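Local atomic coordinates of putative protease I (Bacteroides thetaiotaomicron VPI-5482, PDB entry 3CNE), a protein that binds flavin derivatives such as riboflavin, FMN and FAD as a homodimer, may store flavin, and appears to lack protease or chaperone activity. Residues K4-A9 and K33-S38; D68-S73 and K105-H110; E95-F100 and M115-T120; K124-A129 and G152-A157. One frame throughout, in Å; residues are numbered along the deposited sequence.

How the contacts relate
Contacts 1, 2 and 4 all reach one mixed, mostly parallel sheet, and contact 3 lies against it. Strands 4-9 and 69-73 join contact 1 to contact 2 through L8 N to V71 O at 2.8 Å, while M107 N to N153 O, also 2.8 Å, carries contact 2 on to contact 4. Centres of contacts 1 and 2, like those of contacts 2 and 3, lie about 10 Å apart; those of contacts 1 and 4 lie about 20 Å apart, on opposite sides of the chain's centre. The structural zinc held by C74 and C111 is about 6 Å from the side chain of H110 and about 8 Å from that of M116. Flavin mononucleotide is about 11 Å from the side chain of A157.

Contact 1 of 4, residues K4-A9 and K33-S38; sequences KVAVLA and KVFAVS
The ring of F35 overlaps the methyl of A6 obliquely, with CE2 of F35 3.9 Å from CB of A6. Its CG stands anti to the carbonyl carbon, beside the backbone N (chi1 -63°), which swings the ring back along the strand toward A6, two residues before its bridge partner L8. V7 O lies at the edge of the same ring, near its plane. Nearer the backbone, F35 CB meets L8 CD2 at 4.1 Å. V37 CG2 touches L8 CB from further along the chain. The opposite face of the sheet carries V7, A9, V34 and A36: V34 CG2 reaches V7 CB, and its other branch, CG1, lies 4.1 Å from A9 CB, so V34 spans two residues of strand 4-9. Helix 15-27, the crossover helix of the beta-alpha-beta unit 4-9, 15-27, 31-36, covers this face; helix 88-102 covers that of A6 and L8. Five backbone bonds, alternating in direction, mark the pairing as parallel, the first from K33 N to V5 O and the last from V37 N to A9 O, 2.7 Å long with 176° at the hydrogen. The hydrogen bonds between the segments are therefore all backbone ones, and the side chains add no polar group to them.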
loop_
_atom_site.group_PDB
_atom_site.type_symbol
_atom_site.label_atom_id
_atom_site.label_comp_id
_atom_site.label_asym_id
_atom_site.label_seq_id
_atom_site.Cartn_x
_atom_site.Cartn_y
_atom_site.Cartn_z
ATOM N N LYS A 4 9.710 14.815 -12.396
ATOM C CA LYS A 4 8.911 13.663 -12.796
ATOM C C LYS A 4 9.597 12.364 -12.346
ATOM O O LYS A 4 10.802 12.242 -12.468
ATOM C CB LYS A 4 8.675 13.684 -14.300
ATOM C CG LYS A 4 8.102 15.011 -14.783
ATOM C CD LYS A 4 7.501 14.910 -16.174
ATOM C CE LYS A 4 7.095 16.297 -16.693
ATOM N NZ LYS A 4 6.370 16.185 -18.003
ATOM N N VAL A 5 8.813 11.428 -11.810
ATOM C CA VAL A 5 9.336 10.173 -11.253
ATOM C C VAL A 5 8.867 9.018 -12.116
ATOM O O VAL A 5 7.670 8.896 -12.404
ATOM C CB VAL A 5 8.819 9.920 -9.783
ATOM C CG1 VAL A 5 9.476 8.708 -9.179
ATOM C CG2 VAL A 5 9.052 11.144 -8.897
ATOM N N ALA A 6 9.793 8.171 -12.543
ATOM C CA ALA A 6 9.397 6.906 -13.128
ATOM C C ALA A 6 9.395 5.876 -12.018
ATOM O O ALA A 6 10.425 5.611 -11.383
ATOM C CB ALA A 6 10.341 6.494 -14.268
ATOM N N VAL A 7 8.214 5.306 -11.767
ATOM C CA VAL A 7 8.055 4.255 -10.790
ATOM C C VAL A 7 8.044 2.882 -11.480
ATOM O O VAL A 7 7.237 2.635 -12.379
ATOM C CB VAL A 7 6.757 4.460 -9.981
ATOM C CG1 VAL A 7 6.620 3.394 -8.903
ATOM C CG2 VAL A 7 6.767 5.866 -9.340
ATOM N N LEU A 8 8.917 1.982 -11.024
ATOM C CA LEU A 8 8.963 0.629 -11.573
ATOM C C LEU A 8 8.328 -0.342 -10.613
ATOM O O LEU A 8 8.783 -0.469 -9.463
ATOM C CB LEU A 8 10.401 0.212 -11.858
ATOM C CG LEU A 8 11.307 1.165 -12.644
ATOM C CD1 LEU A 8 12.681 0.514 -12.833
ATOM C CD2 LEU A 8 10.714 1.533 -13.996
ATOM N N ALA A 9 7.273 -1.008 -11.086
ATOM C CA ALA A 9 6.546 -2.000 -10.303
ATOM C C ALA A 9 6.801 -3.403 -10.857
ATOM O O ALA A 9 6.514 -3.676 -12.030
ATOM C CB ALA A 9 5.038 -1.673 -10.281
ATOM N N LYS A 33 4.787 8.357 -13.142
ATOM C CA LYS A 33 4.182 7.405 -14.071
ATOM C C LYS A 33 4.682 6.039 -13.659
ATOM O O LYS A 33 5.859 5.891 -13.360
ATOM C CB LYS A 33 4.620 7.717 -15.498
ATOM C CG LYS A 33 4.051 6.783 -16.549
ATOM C CD LYS A 33 4.320 7.304 -17.953
ATOM C CE LYS A 33 3.847 6.280 -18.971
ATOM N NZ LYS A 33 4.025 6.735 -20.410
ATOM N N VAL A 34 3.779 5.057 -13.608
ATOM C CA VAL A 34 4.094 3.739 -13.079
ATOM C C VAL A 34 4.234 2.748 -14.243
ATOM O O VAL A 34 3.292 2.579 -15.037
ATOM C CB VAL A 34 3.021 3.236 -12.031
ATOM C CG1 VAL A 34 3.485 1.927 -11.391
ATOM C CG2 VAL A 34 2.751 4.293 -10.928
ATOM N N PHE A 35 5.392 2.083 -14.290
ATOM C CA PHE A 35 5.769 1.139 -15.350
ATOM C C PHE A 35 5.856 -0.252 -14.796
ATOM O O PHE A 35 6.594 -0.503 -13.828
ATOM C CB PHE A 35 7.148 1.489 -15.988
ATOM C CG PHE A 35 7.197 2.816 -16.684
ATOM C CD1 PHE A 35 7.044 2.895 -18.075
ATOM C CD2 PHE A 35 7.429 3.989 -15.964
ATOM C CE1 PHE A 35 7.092 4.135 -18.736
ATOM C CE2 PHE A 35 7.488 5.222 -16.598
ATOM C CZ PHE A 35 7.336 5.300 -18.014
ATOM N N ALA A 36 5.119 -1.172 -15.414
ATOM C CA ALA A 36 5.220 -2.578 -15.052
ATOM C C ALA A 36 6.516 -3.193 -15.547
ATOM O O ALA A 36 6.848 -3.081 -16.717
ATOM C CB ALA A 36 4.015 -3.373 -15.593
ATOM N N VAL A 37 7.247 -3.857 -14.656
ATOM C CA VAL A 37 8.359 -4.680 -15.080
ATOM C C VAL A 37 7.761 -6.036 -15.455
ATOM O O VAL A 37 7.891 -7.032 -14.724
ATOM C CB VAL A 37 9.408 -4.855 -13.990
ATOM C CG1 VAL A 37 10.587 -5.677 -14.529
ATOM C CG2 VAL A 37 9.914 -3.458 -13.553
ATOM N N SER A 38 7.127 -6.046 -16.620
ATOM C CA SER A 38 6.326 -7.172 -17.031
ATOM C C SER A 38 6.052 -7.019 -18.522
ATOM O O SER A 38 6.469 -6.031 -19.136
ATOM C CB SER A 38 5.014 -7.243 -16.212
ATOM O OG SER A 38 4.359 -8.480 -16.460
#

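Contact 2 of 4, residues D68-S73 and K105-H110; sequences DALVFS and KMMIGH
The imidazole of H110 turns its edge to S73, with CE1 3.9 Å from OG of S73 and that oxygen near the ring plane. F72 O stands obliquely to the ring, and Y21 meets it with planes at about 45°. Hydrogen bonds from ND1 to Y21 OH and from NE2 to E160 OE1 fix the ring's rotation. The two strands belong to the beta-alpha-beta unit 69-73, 88-102, 106-110 at the middle of the DJ-1/PfpI sheet; their axes run parallel within 13° and come to 4.5 Å. Four backbone bonds alternate between them, the shortest from F72 N to I108 O at 2.7 Å. On one face A69, selenomethionine M106 and I108 meet helix 167-174, and V71 meets helix 15-27. M106 CE lies 3.7 Å from A69 CB; I108 CB and CG2 both lie against V71 CG2, and I108 CD1 reaches A69 CB and V71 CG2. An alanine here in place of I108, lacking CG1, CG2 and CD1, is likely to open a gap beside V71 CG2 and leave A69 CB with less apolar contact. On the other face L70 CD1 meets M107 CE, the selenomethionine chain being bent at both chi2 and chi3 to bring its methyl across. Beyond the F72 N to I108 O bond, F72 O is 3.8 Å from H110 N and, though buried, has no hydrogen-bond partner in the model.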
loop_
_atom_site.group_PDB
_atom_site.type_symbol
_atom_site.label_atom_id
_atom_site.label_comp_id
_atom_site.label_asym_id
_atom_site.label_seq_id
_atom_site.Cartn_x
_atom_site.Cartn_y
_atom_site.Cartn_z
ATOM N N ASP A 68 13.201 12.632 -13.765
ATOM C CA ASP A 68 14.229 13.156 -12.861
ATOM C C ASP A 68 14.676 12.106 -11.835
ATOM O O ASP A 68 15.702 12.246 -11.181
ATOM C CB ASP A 68 13.666 14.375 -12.147
ATOM C CG ASP A 68 13.307 15.484 -13.115
ATOM O OD1 ASP A 68 14.228 16.174 -13.578
ATOM O OD2 ASP A 68 12.123 15.642 -13.451
ATOM N N ALA A 69 13.847 11.071 -11.681
ATOM C CA ALA A 69 13.973 10.120 -10.584
ATOM C C ALA A 69 13.422 8.781 -11.024
ATOM O O ALA A 69 12.518 8.726 -11.848
ATOM C CB ALA A 69 13.219 10.605 -9.337
ATOM N N LEU A 70 13.999 7.720 -10.467
ATOM C CA LEU A 70 13.488 6.369 -10.603
ATOM C C LEU A 70 13.193 5.836 -9.210
ATOM O O LEU A 70 14.023 5.969 -8.298
ATOM C CB LEU A 70 14.509 5.490 -11.302
ATOM C CG LEU A 70 14.175 4.040 -11.689
ATOM C CD1 LEU A 70 15.089 3.577 -12.805
ATOM C CD2 LEU A 70 14.396 3.115 -10.490
ATOM N N VAL A 71 12.004 5.250 -9.048
ATOM C CA VAL A 71 11.672 4.453 -7.864
ATOM C C VAL A 71 11.643 2.970 -8.252
ATOM O O VAL A 71 10.996 2.593 -9.228
ATOM C CB VAL A 71 10.295 4.828 -7.241
ATOM C CG1 VAL A 71 9.892 3.842 -6.203
ATOM C CG2 VAL A 71 10.343 6.244 -6.616
ATOM N N PHE A 72 12.378 2.141 -7.516
ATOM C CA PHE A 72 12.271 0.697 -7.708
ATOM C C PHE A 72 11.439 0.124 -6.570
ATOM O O PHE A 72 11.873 0.091 -5.408
ATOM C CB PHE A 72 13.622 -0.022 -7.749
ATOM C CG PHE A 72 13.472 -1.505 -8.003
ATOM C CD1 PHE A 72 13.280 -1.982 -9.304
ATOM C CD2 PHE A 72 13.431 -2.407 -6.948
ATOM C CE1 PHE A 72 13.078 -3.379 -9.559
ATOM C CE2 PHE A 72 13.266 -3.780 -7.187
ATOM C CZ PHE A 72 13.081 -4.257 -8.497
ATOM N N SER A 73 10.244 -0.324 -6.918
ATOM C CA SER A 73 9.304 -0.809 -5.918
ATOM C C SER A 73 9.336 -2.344 -5.934
ATOM O O SER A 73 8.884 -2.996 -6.878
ATOM C CB SER A 73 7.907 -0.243 -6.195
ATOM O OG SER A 73 7.126 -0.201 -5.009
ATOM N N LYS A 105 20.395 10.599 -12.302
ATOM C CA LYS A 105 19.029 10.760 -11.789
ATOM C C LYS A 105 18.934 10.285 -10.354
ATOM O O LYS A 105 19.767 9.516 -9.897
ATOM C CB LYS A 105 18.019 10.046 -12.678
ATOM C CG LYS A 105 18.199 10.315 -14.178
ATOM C CD LYS A 105 17.675 11.690 -14.541
ATOM C CE LYS A 105 17.678 11.931 -16.034
ATOM N NZ LYS A 105 17.034 13.258 -16.257
HETATM N N MSE A 106 17.929 10.765 -9.628
HETATM C CA MSE A 106 17.710 10.319 -8.273
HETATM C C MSE A 106 17.190 8.860 -8.266
HETATM O O MSE A 106 16.217 8.545 -8.951
HETATM C CB MSE A 106 16.726 11.266 -7.605
HETATM C CG MSE A 106 16.338 10.910 -6.205
HETATM SE SE MSE A 106 15.123 12.307 -5.522
HETATM C CE MSE A 106 14.732 13.249 -7.202
HETATM N N MSE A 107 17.882 7.991 -7.517
HETATM C CA MSE A 107 17.598 6.549 -7.473
HETATM C C MSE A 107 17.022 6.210 -6.108
HETATM O O MSE A 107 17.680 6.393 -5.081
HETATM C CB MSE A 107 18.852 5.706 -7.719
HETATM C CG MSE A 107 19.705 6.111 -8.884
HETATM SE SE MSE A 107 18.719 6.127 -10.545
HETATM C CE MSE A 107 18.503 4.196 -10.826
ATOM N N ILE A 108 15.791 5.717 -6.120
ATOM C CA ILE A 108 15.001 5.492 -4.917
ATOM C C ILE A 108 14.497 4.033 -4.909
ATOM O O ILE A 108 13.991 3.527 -5.912
ATOM C CB ILE A 108 13.762 6.428 -4.844
ATOM C CG1 ILE A 108 14.172 7.910 -4.794
ATOM C CG2 ILE A 108 12.874 6.062 -3.622
ATOM C CD1 ILE A 108 13.191 8.839 -5.502
ATOM N N GLY A 109 14.653 3.350 -3.782
ATOM C CA GLY A 109 14.162 1.993 -3.703
ATOM C C GLY A 109 14.303 1.449 -2.305
ATOM O O GLY A 109 14.919 2.085 -1.437
ATOM N N HIS A 110 13.685 0.294 -2.094
ATOM C CA HIS A 110 13.674 -0.350 -0.804
ATOM C C HIS A 110 13.780 -1.862 -0.981
ATOM O O HIS A 110 13.685 -2.372 -2.108
ATOM C CB HIS A 110 12.403 0.025 -0.021
ATOM C CG HIS A 110 11.143 -0.557 -0.587
ATOM N ND1 HIS A 110 10.438 0.043 -1.609
ATOM C CD2 HIS A 110 10.452 -1.675 -0.261
ATOM C CE1 HIS A 110 9.365 -0.681 -1.887
ATOM N NE2 HIS A 110 9.354 -1.728 -1.086
#

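Contact 3 of 4, residues E95-F100 and M115-T120; sequences EVIKTF and MMFDFT
I97 holds CG2 anti to its backbone N and CG1 beside that N (chi1 -73°), which splits its two branches between different neighbours in segment 115-120. CG2 goes to T120 and F117, and CD1, at the end of the other branch, reaches M116 CB at 4.1 Å. In T120 the hydroxyl sits between the backbone N and the carbonyl carbon (chi1 73°), turning OG1 back onto F117 O at 2.7 Å and presenting CG2 to I97. The two methyls, CG2 of T120 and CG2 of I97, meet at 3.6 Å, their side chains crossing at about a right angle. F117 approaches I97 CG2 obliquely with CD1, at 3.7 Å. Flanking this, T120 CB lies against K98 CB. F117 O takes bonds from both OG1 and N of T120, the hydroxyl in the carbonyl plane. A glycine at T120 would remove both branches, and would probably leave a gap beside I97 CG2 and cost F117 O its hydroxyl donor. I97 and F117 also rest on M107 of strand 106-110, and M116 on F72. Two helices thus pack on each other by apolar side chains and on the central sheet, the layered arrangement of the alpha/beta sandwich of the DJ-1/PfpI family; helix 113-119 starts just after the zinc ligand C111.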
loop_
_atom_site.group_PDB
_atom_site.type_symbol
_atom_site.label_atom_id
_atom_site.label_comp_id
_atom_site.label_asym_id
_atom_site.label_seq_id
_atom_site.Cartn_x
_atom_site.Cartn_y
_atom_site.Cartn_z
ATOM N N GLU A 95 18.914 -2.364 -18.113
ATOM C CA GLU A 95 19.199 -1.286 -19.039
ATOM C C GLU A 95 18.711 0.058 -18.485
ATOM O O GLU A 95 19.459 1.044 -18.427
ATOM C CB GLU A 95 18.515 -1.552 -20.385
ATOM C CG GLU A 95 19.086 -0.678 -21.492
ATOM C CD GLU A 95 18.308 -0.735 -22.798
ATOM O OE1 GLU A 95 18.017 -1.866 -23.284
ATOM O OE2 GLU A 95 18.022 0.376 -23.344
ATOM N N VAL A 96 17.454 0.079 -18.077
ATOM C CA VAL A 96 16.818 1.303 -17.590
ATOM C C VAL A 96 17.457 1.811 -16.309
ATOM O O VAL A 96 17.624 3.010 -16.131
ATOM C CB VAL A 96 15.291 1.115 -17.419
ATOM C CG1 VAL A 96 14.711 2.206 -16.536
ATOM C CG2 VAL A 96 14.588 1.088 -18.812
ATOM N N ILE A 97 17.828 0.902 -15.418
ATOM C CA ILE A 97 18.440 1.319 -14.142
ATOM C C ILE A 97 19.838 1.886 -14.398
ATOM O O ILE A 97 20.229 2.907 -13.807
ATOM C CB ILE A 97 18.512 0.179 -13.151
ATOM C CG1 ILE A 97 17.107 -0.137 -12.599
ATOM C CG2 ILE A 97 19.478 0.488 -12.026
ATOM C CD1 ILE A 97 17.095 -1.447 -11.837
ATOM N N LYS A 98 20.584 1.210 -15.270
ATOM C CA LYS A 98 21.924 1.691 -15.653
ATOM C C LYS A 98 21.840 3.089 -16.244
ATOM O O LYS A 98 22.588 3.967 -15.845
ATOM C CB LYS A 98 22.616 0.726 -16.617
ATOM C CG LYS A 98 24.144 0.948 -16.724
ATOM C CD LYS A 98 24.746 0.046 -17.815
ATOM C CE LYS A 98 26.252 0.349 -18.069
ATOM N NZ LYS A 98 27.150 -0.701 -17.507
ATOM N N THR A 99 20.930 3.288 -17.190
ATOM C CA THR A 99 20.791 4.563 -17.866
ATOM C C THR A 99 20.419 5.699 -16.906
ATOM O O THR A 99 21.063 6.734 -16.910
ATOM C CB THR A 99 19.782 4.465 -18.990
ATOM O OG1 THR A 99 20.225 3.471 -19.915
ATOM C CG2 THR A 99 19.622 5.795 -19.701
ATOM N N PHE A 100 19.398 5.494 -16.070
ATOM C CA PHE A 100 19.064 6.478 -15.042
ATOM C C PHE A 100 20.267 6.852 -14.159
ATOM O O PHE A 100 20.489 8.021 -13.887
ATOM C CB PHE A 100 17.912 5.959 -14.171
ATOM C CG PHE A 100 16.540 6.352 -14.670
ATOM C CD1 PHE A 100 15.942 5.673 -15.724
ATOM C CD2 PHE A 100 15.847 7.414 -14.075
ATOM C CE1 PHE A 100 14.653 6.032 -16.170
ATOM C CE2 PHE A 100 14.562 7.765 -14.500
ATOM C CZ PHE A 100 13.973 7.094 -15.552
HETATM N N MSE A 115 19.987 -3.849 -4.376
HETATM C CA MSE A 115 20.672 -4.948 -5.057
HETATM C C MSE A 115 20.473 -4.847 -6.563
HETATM O O MSE A 115 21.415 -5.032 -7.333
HETATM C CB MSE A 115 20.192 -6.287 -4.536
HETATM C CG MSE A 115 20.967 -7.478 -5.092
HETATM SE SE MSE A 115 20.048 -9.151 -4.673
HETATM C CE MSE A 115 18.402 -9.028 -5.752
HETATM N N MSE A 116 19.248 -4.526 -6.975
HETATM C CA MSE A 116 18.964 -4.299 -8.396
HETATM C C MSE A 116 19.874 -3.178 -8.935
HETATM O O MSE A 116 20.428 -3.280 -10.032
HETATM C CB MSE A 116 17.481 -3.979 -8.602
HETATM C CG MSE A 116 16.559 -5.136 -8.191
HETATM SE SE MSE A 116 16.817 -6.688 -9.386
HETATM C CE MSE A 116 15.926 -5.976 -10.905
ATOM N N PHE A 117 20.005 -2.108 -8.153
ATOM C CA PHE A 117 20.918 -1.021 -8.476
ATOM C C PHE A 117 22.359 -1.536 -8.570
ATOM O O PHE A 117 23.039 -1.264 -9.560
ATOM C CB PHE A 117 20.808 0.130 -7.442
ATOM C CG PHE A 117 19.461 0.836 -7.418
ATOM C CD1 PHE A 117 18.583 0.769 -8.497
ATOM C CD2 PHE A 117 19.097 1.613 -6.311
ATOM C CE1 PHE A 117 17.334 1.465 -8.468
ATOM C CE2 PHE A 117 17.867 2.305 -6.273
ATOM C CZ PHE A 117 16.984 2.218 -7.355
ATOM N N ASP A 118 22.798 -2.297 -7.561
ATOM C CA ASP A 118 24.161 -2.804 -7.492
ATOM C C ASP A 118 24.542 -3.597 -8.730
ATOM O O ASP A 118 25.644 -3.423 -9.259
ATOM C CB ASP A 118 24.391 -3.661 -6.234
ATOM C CG ASP A 118 25.801 -4.331 -6.210
ATOM O OD1 ASP A 118 26.395 -4.581 -7.275
ATOM O OD2 ASP A 118 26.338 -4.640 -5.137
ATOM N N PHE A 119 23.622 -4.448 -9.189
ATOM C CA PHE A 119 23.845 -5.311 -10.351
ATOM C C PHE A 119 24.324 -4.519 -11.555
ATOM O O PHE A 119 25.075 -5.033 -12.390
ATOM C CB PHE A 119 22.555 -6.071 -10.729
ATOM C CG PHE A 119 22.192 -7.202 -9.792
ATOM C CD1 PHE A 119 23.082 -7.669 -8.844
ATOM C CD2 PHE A 119 20.959 -7.843 -9.925
ATOM C CE1 PHE A 119 22.744 -8.729 -8.008
ATOM C CE2 PHE A 119 20.604 -8.894 -9.106
ATOM C CZ PHE A 119 21.497 -9.349 -8.146
ATOM N N THR A 120 23.868 -3.274 -11.660
ATOM C CA THR A 120 24.233 -2.428 -12.789
ATOM C C THR A 120 25.549 -1.690 -12.521
ATOM O O THR A 120 26.078 -1.047 -13.414
ATOM C CB THR A 120 23.127 -1.387 -13.133
ATOM O OG1 THR A 120 23.118 -0.374 -12.134
ATOM C CG2 THR A 120 21.734 -2.055 -13.200
#

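Contact 4 of 4, residues K124-A129 and G152-A157; sequences KGKKVA and GNFFTA
T156 OG1 is held by two partners: it accepts a bond from A129 N at 2.8 Å, with 160° at the hydrogen, and shares a second one with a water at 3.0 Å. That water donates to K127 O, 2.9 Å away, and so ties the backbone of strand 127-129 to the hydroxyl by a second route. The torsion that sets OG1 between the backbone N and the carbonyl carbon of T156 aims it at A129. V128 CB lies beside the same oxygen at 3.7 Å, and A129 CB packs on T156 O at 3.6 Å. These strands are not paired with each other: 127-129 forms a small parallel sheet with 142-144, whereas 154-157 belongs to the main sheet beside 106-110, and the short axes approach to 5.5 Å at an angle of 33°. The direct bond across is the one from A129 N to T156 OG1. At the other end K126, with CG anti to its carbonyl carbon (chi1 -57°), sets CG obliquely against the F154 ring, 3.8 Å from CD2 of F154. The side chains of K126 and F154 cross at about a right angle, and K126 also touches D151. Beyond K126, the ring of F154 packs on M107 and F117.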
loop_
_atom_site.group_PDB
_atom_site.type_symbol
_atom_site.label_atom_id
_atom_site.label_comp_id
_atom_site.label_asym_id
_atom_site.label_seq_id
_atom_site.Cartn_x
_atom_site.Cartn_y
_atom_site.Cartn_z
ATOM N N LYS A 124 28.612 2.092 -7.159
ATOM C CA LYS A 124 30.039 2.100 -6.777
ATOM C C LYS A 124 30.285 3.096 -5.643
ATOM O O LYS A 124 29.994 4.269 -5.806
ATOM C CB LYS A 124 30.960 2.490 -7.946
ATOM C CG LYS A 124 30.636 1.888 -9.316
ATOM C CD LYS A 124 31.483 0.636 -9.628
ATOM C CE LYS A 124 31.067 -0.013 -10.934
ATOM N NZ LYS A 124 31.570 -1.437 -11.015
ATOM N N GLY A 125 30.783 2.606 -4.508
ATOM C CA GLY A 125 31.206 3.453 -3.380
ATOM C C GLY A 125 30.131 4.182 -2.585
ATOM O O GLY A 125 30.450 5.018 -1.734
ATOM N N LYS A 126 28.859 3.869 -2.834
ATOM C CA LYS A 126 27.771 4.543 -2.120
ATOM C C LYS A 126 27.202 3.634 -1.066
ATOM O O LYS A 126 27.097 2.415 -1.271
ATOM C CB LYS A 126 26.636 4.956 -3.070
ATOM C CG LYS A 126 27.054 5.852 -4.231
ATOM C CD LYS A 126 27.398 7.266 -3.760
ATOM C CE LYS A 126 28.226 7.971 -4.807
ATOM N NZ LYS A 126 28.704 9.282 -4.335
ATOM N N LYS A 127 26.824 4.233 0.061
ATOM C CA LYS A 127 26.129 3.513 1.110
ATOM C C LYS A 127 24.695 3.251 0.693
ATOM O O LYS A 127 24.018 4.143 0.165
ATOM C CB LYS A 127 26.175 4.285 2.422
ATOM C CG LYS A 127 27.505 4.095 3.166
ATOM C CD LYS A 127 27.640 5.089 4.316
ATOM C CE LYS A 127 27.828 6.509 3.789
ATOM N NZ LYS A 127 27.591 7.553 4.855
ATOM N N VAL A 128 24.252 2.023 0.907
ATOM C CA VAL A 128 22.873 1.637 0.616
ATOM C C VAL A 128 22.294 0.844 1.757
ATOM O O VAL A 128 23.011 0.108 2.448
ATOM C CB VAL A 128 22.725 0.779 -0.677
ATOM C CG1 VAL A 128 23.049 1.588 -1.925
ATOM C CG2 VAL A 128 23.561 -0.529 -0.602
ATOM N N ALA A 129 20.990 0.998 1.946
ATOM C CA ALA A 129 20.234 0.153 2.844
ATOM C C ALA A 129 19.534 -0.883 1.971
ATOM O O ALA A 129 19.089 -0.592 0.850
ATOM C CB ALA A 129 19.236 0.952 3.626
ATOM N N GLY A 152 24.487 10.453 -1.940
ATOM C CA GLY A 152 24.568 10.986 -3.290
ATOM C C GLY A 152 23.172 11.017 -3.855
ATOM O O GLY A 152 22.283 11.608 -3.257
ATOM N N ASN A 153 22.978 10.360 -4.994
ATOM C CA ASN A 153 21.662 10.293 -5.627
ATOM C C ASN A 153 20.805 9.113 -5.160
ATOM O O ASN A 153 19.692 8.939 -5.644
ATOM C CB ASN A 153 21.798 10.273 -7.144
ATOM C CG ASN A 153 22.579 11.450 -7.665
ATOM O OD1 ASN A 153 22.402 12.594 -7.210
ATOM N ND2 ASN A 153 23.462 11.184 -8.623
ATOM N N PHE A 154 21.315 8.338 -4.193
ATOM C CA PHE A 154 20.654 7.118 -3.749
ATOM C C PHE A 154 19.887 7.284 -2.447
ATOM O O PHE A 154 20.448 7.668 -1.434
ATOM C CB PHE A 154 21.654 5.954 -3.628
ATOM C CG PHE A 154 22.236 5.541 -4.934
ATOM C CD1 PHE A 154 21.604 4.575 -5.720
ATOM C CD2 PHE A 154 23.401 6.135 -5.405
ATOM C CE1 PHE A 154 22.125 4.215 -6.965
ATOM C CE2 PHE A 154 23.943 5.757 -6.648
ATOM C CZ PHE A 154 23.303 4.808 -7.420
ATOM N N PHE A 155 18.603 6.945 -2.502
ATOM C CA PHE A 155 17.701 7.015 -1.358
ATOM C C PHE A 155 17.137 5.603 -1.218
ATOM O O PHE A 155 16.235 5.221 -1.950
ATOM C CB PHE A 155 16.566 8.017 -1.643
ATOM C CG PHE A 155 17.027 9.451 -1.784
ATOM C CD1 PHE A 155 16.609 10.421 -0.865
ATOM C CD2 PHE A 155 17.865 9.840 -2.826
ATOM C CE1 PHE A 155 17.043 11.756 -0.970
ATOM C CE2 PHE A 155 18.303 11.176 -2.938
ATOM C CZ PHE A 155 17.884 12.125 -2.002
ATOM N N THR A 156 17.693 4.813 -0.302
ATOM C CA THR A 156 17.281 3.424 -0.187
ATOM C C THR A 156 16.858 3.107 1.238
ATOM O O THR A 156 17.406 3.650 2.204
ATOM C CB THR A 156 18.379 2.443 -0.667
ATOM O OG1 THR A 156 19.553 2.569 0.154
ATOM C CG2 THR A 156 18.758 2.736 -2.101
ATOM N N ALA A 157 15.849 2.250 1.351
ATOM C CA ALA A 157 15.351 1.811 2.648
ATOM C C ALA A 157 15.481 0.294 2.729
ATOM O O ALA A 157 15.355 -0.402 1.719
ATOM C CB ALA A 157 13.914 2.244 2.826
HETATM O O HOH W 1 21.343 4.810 -0.588
#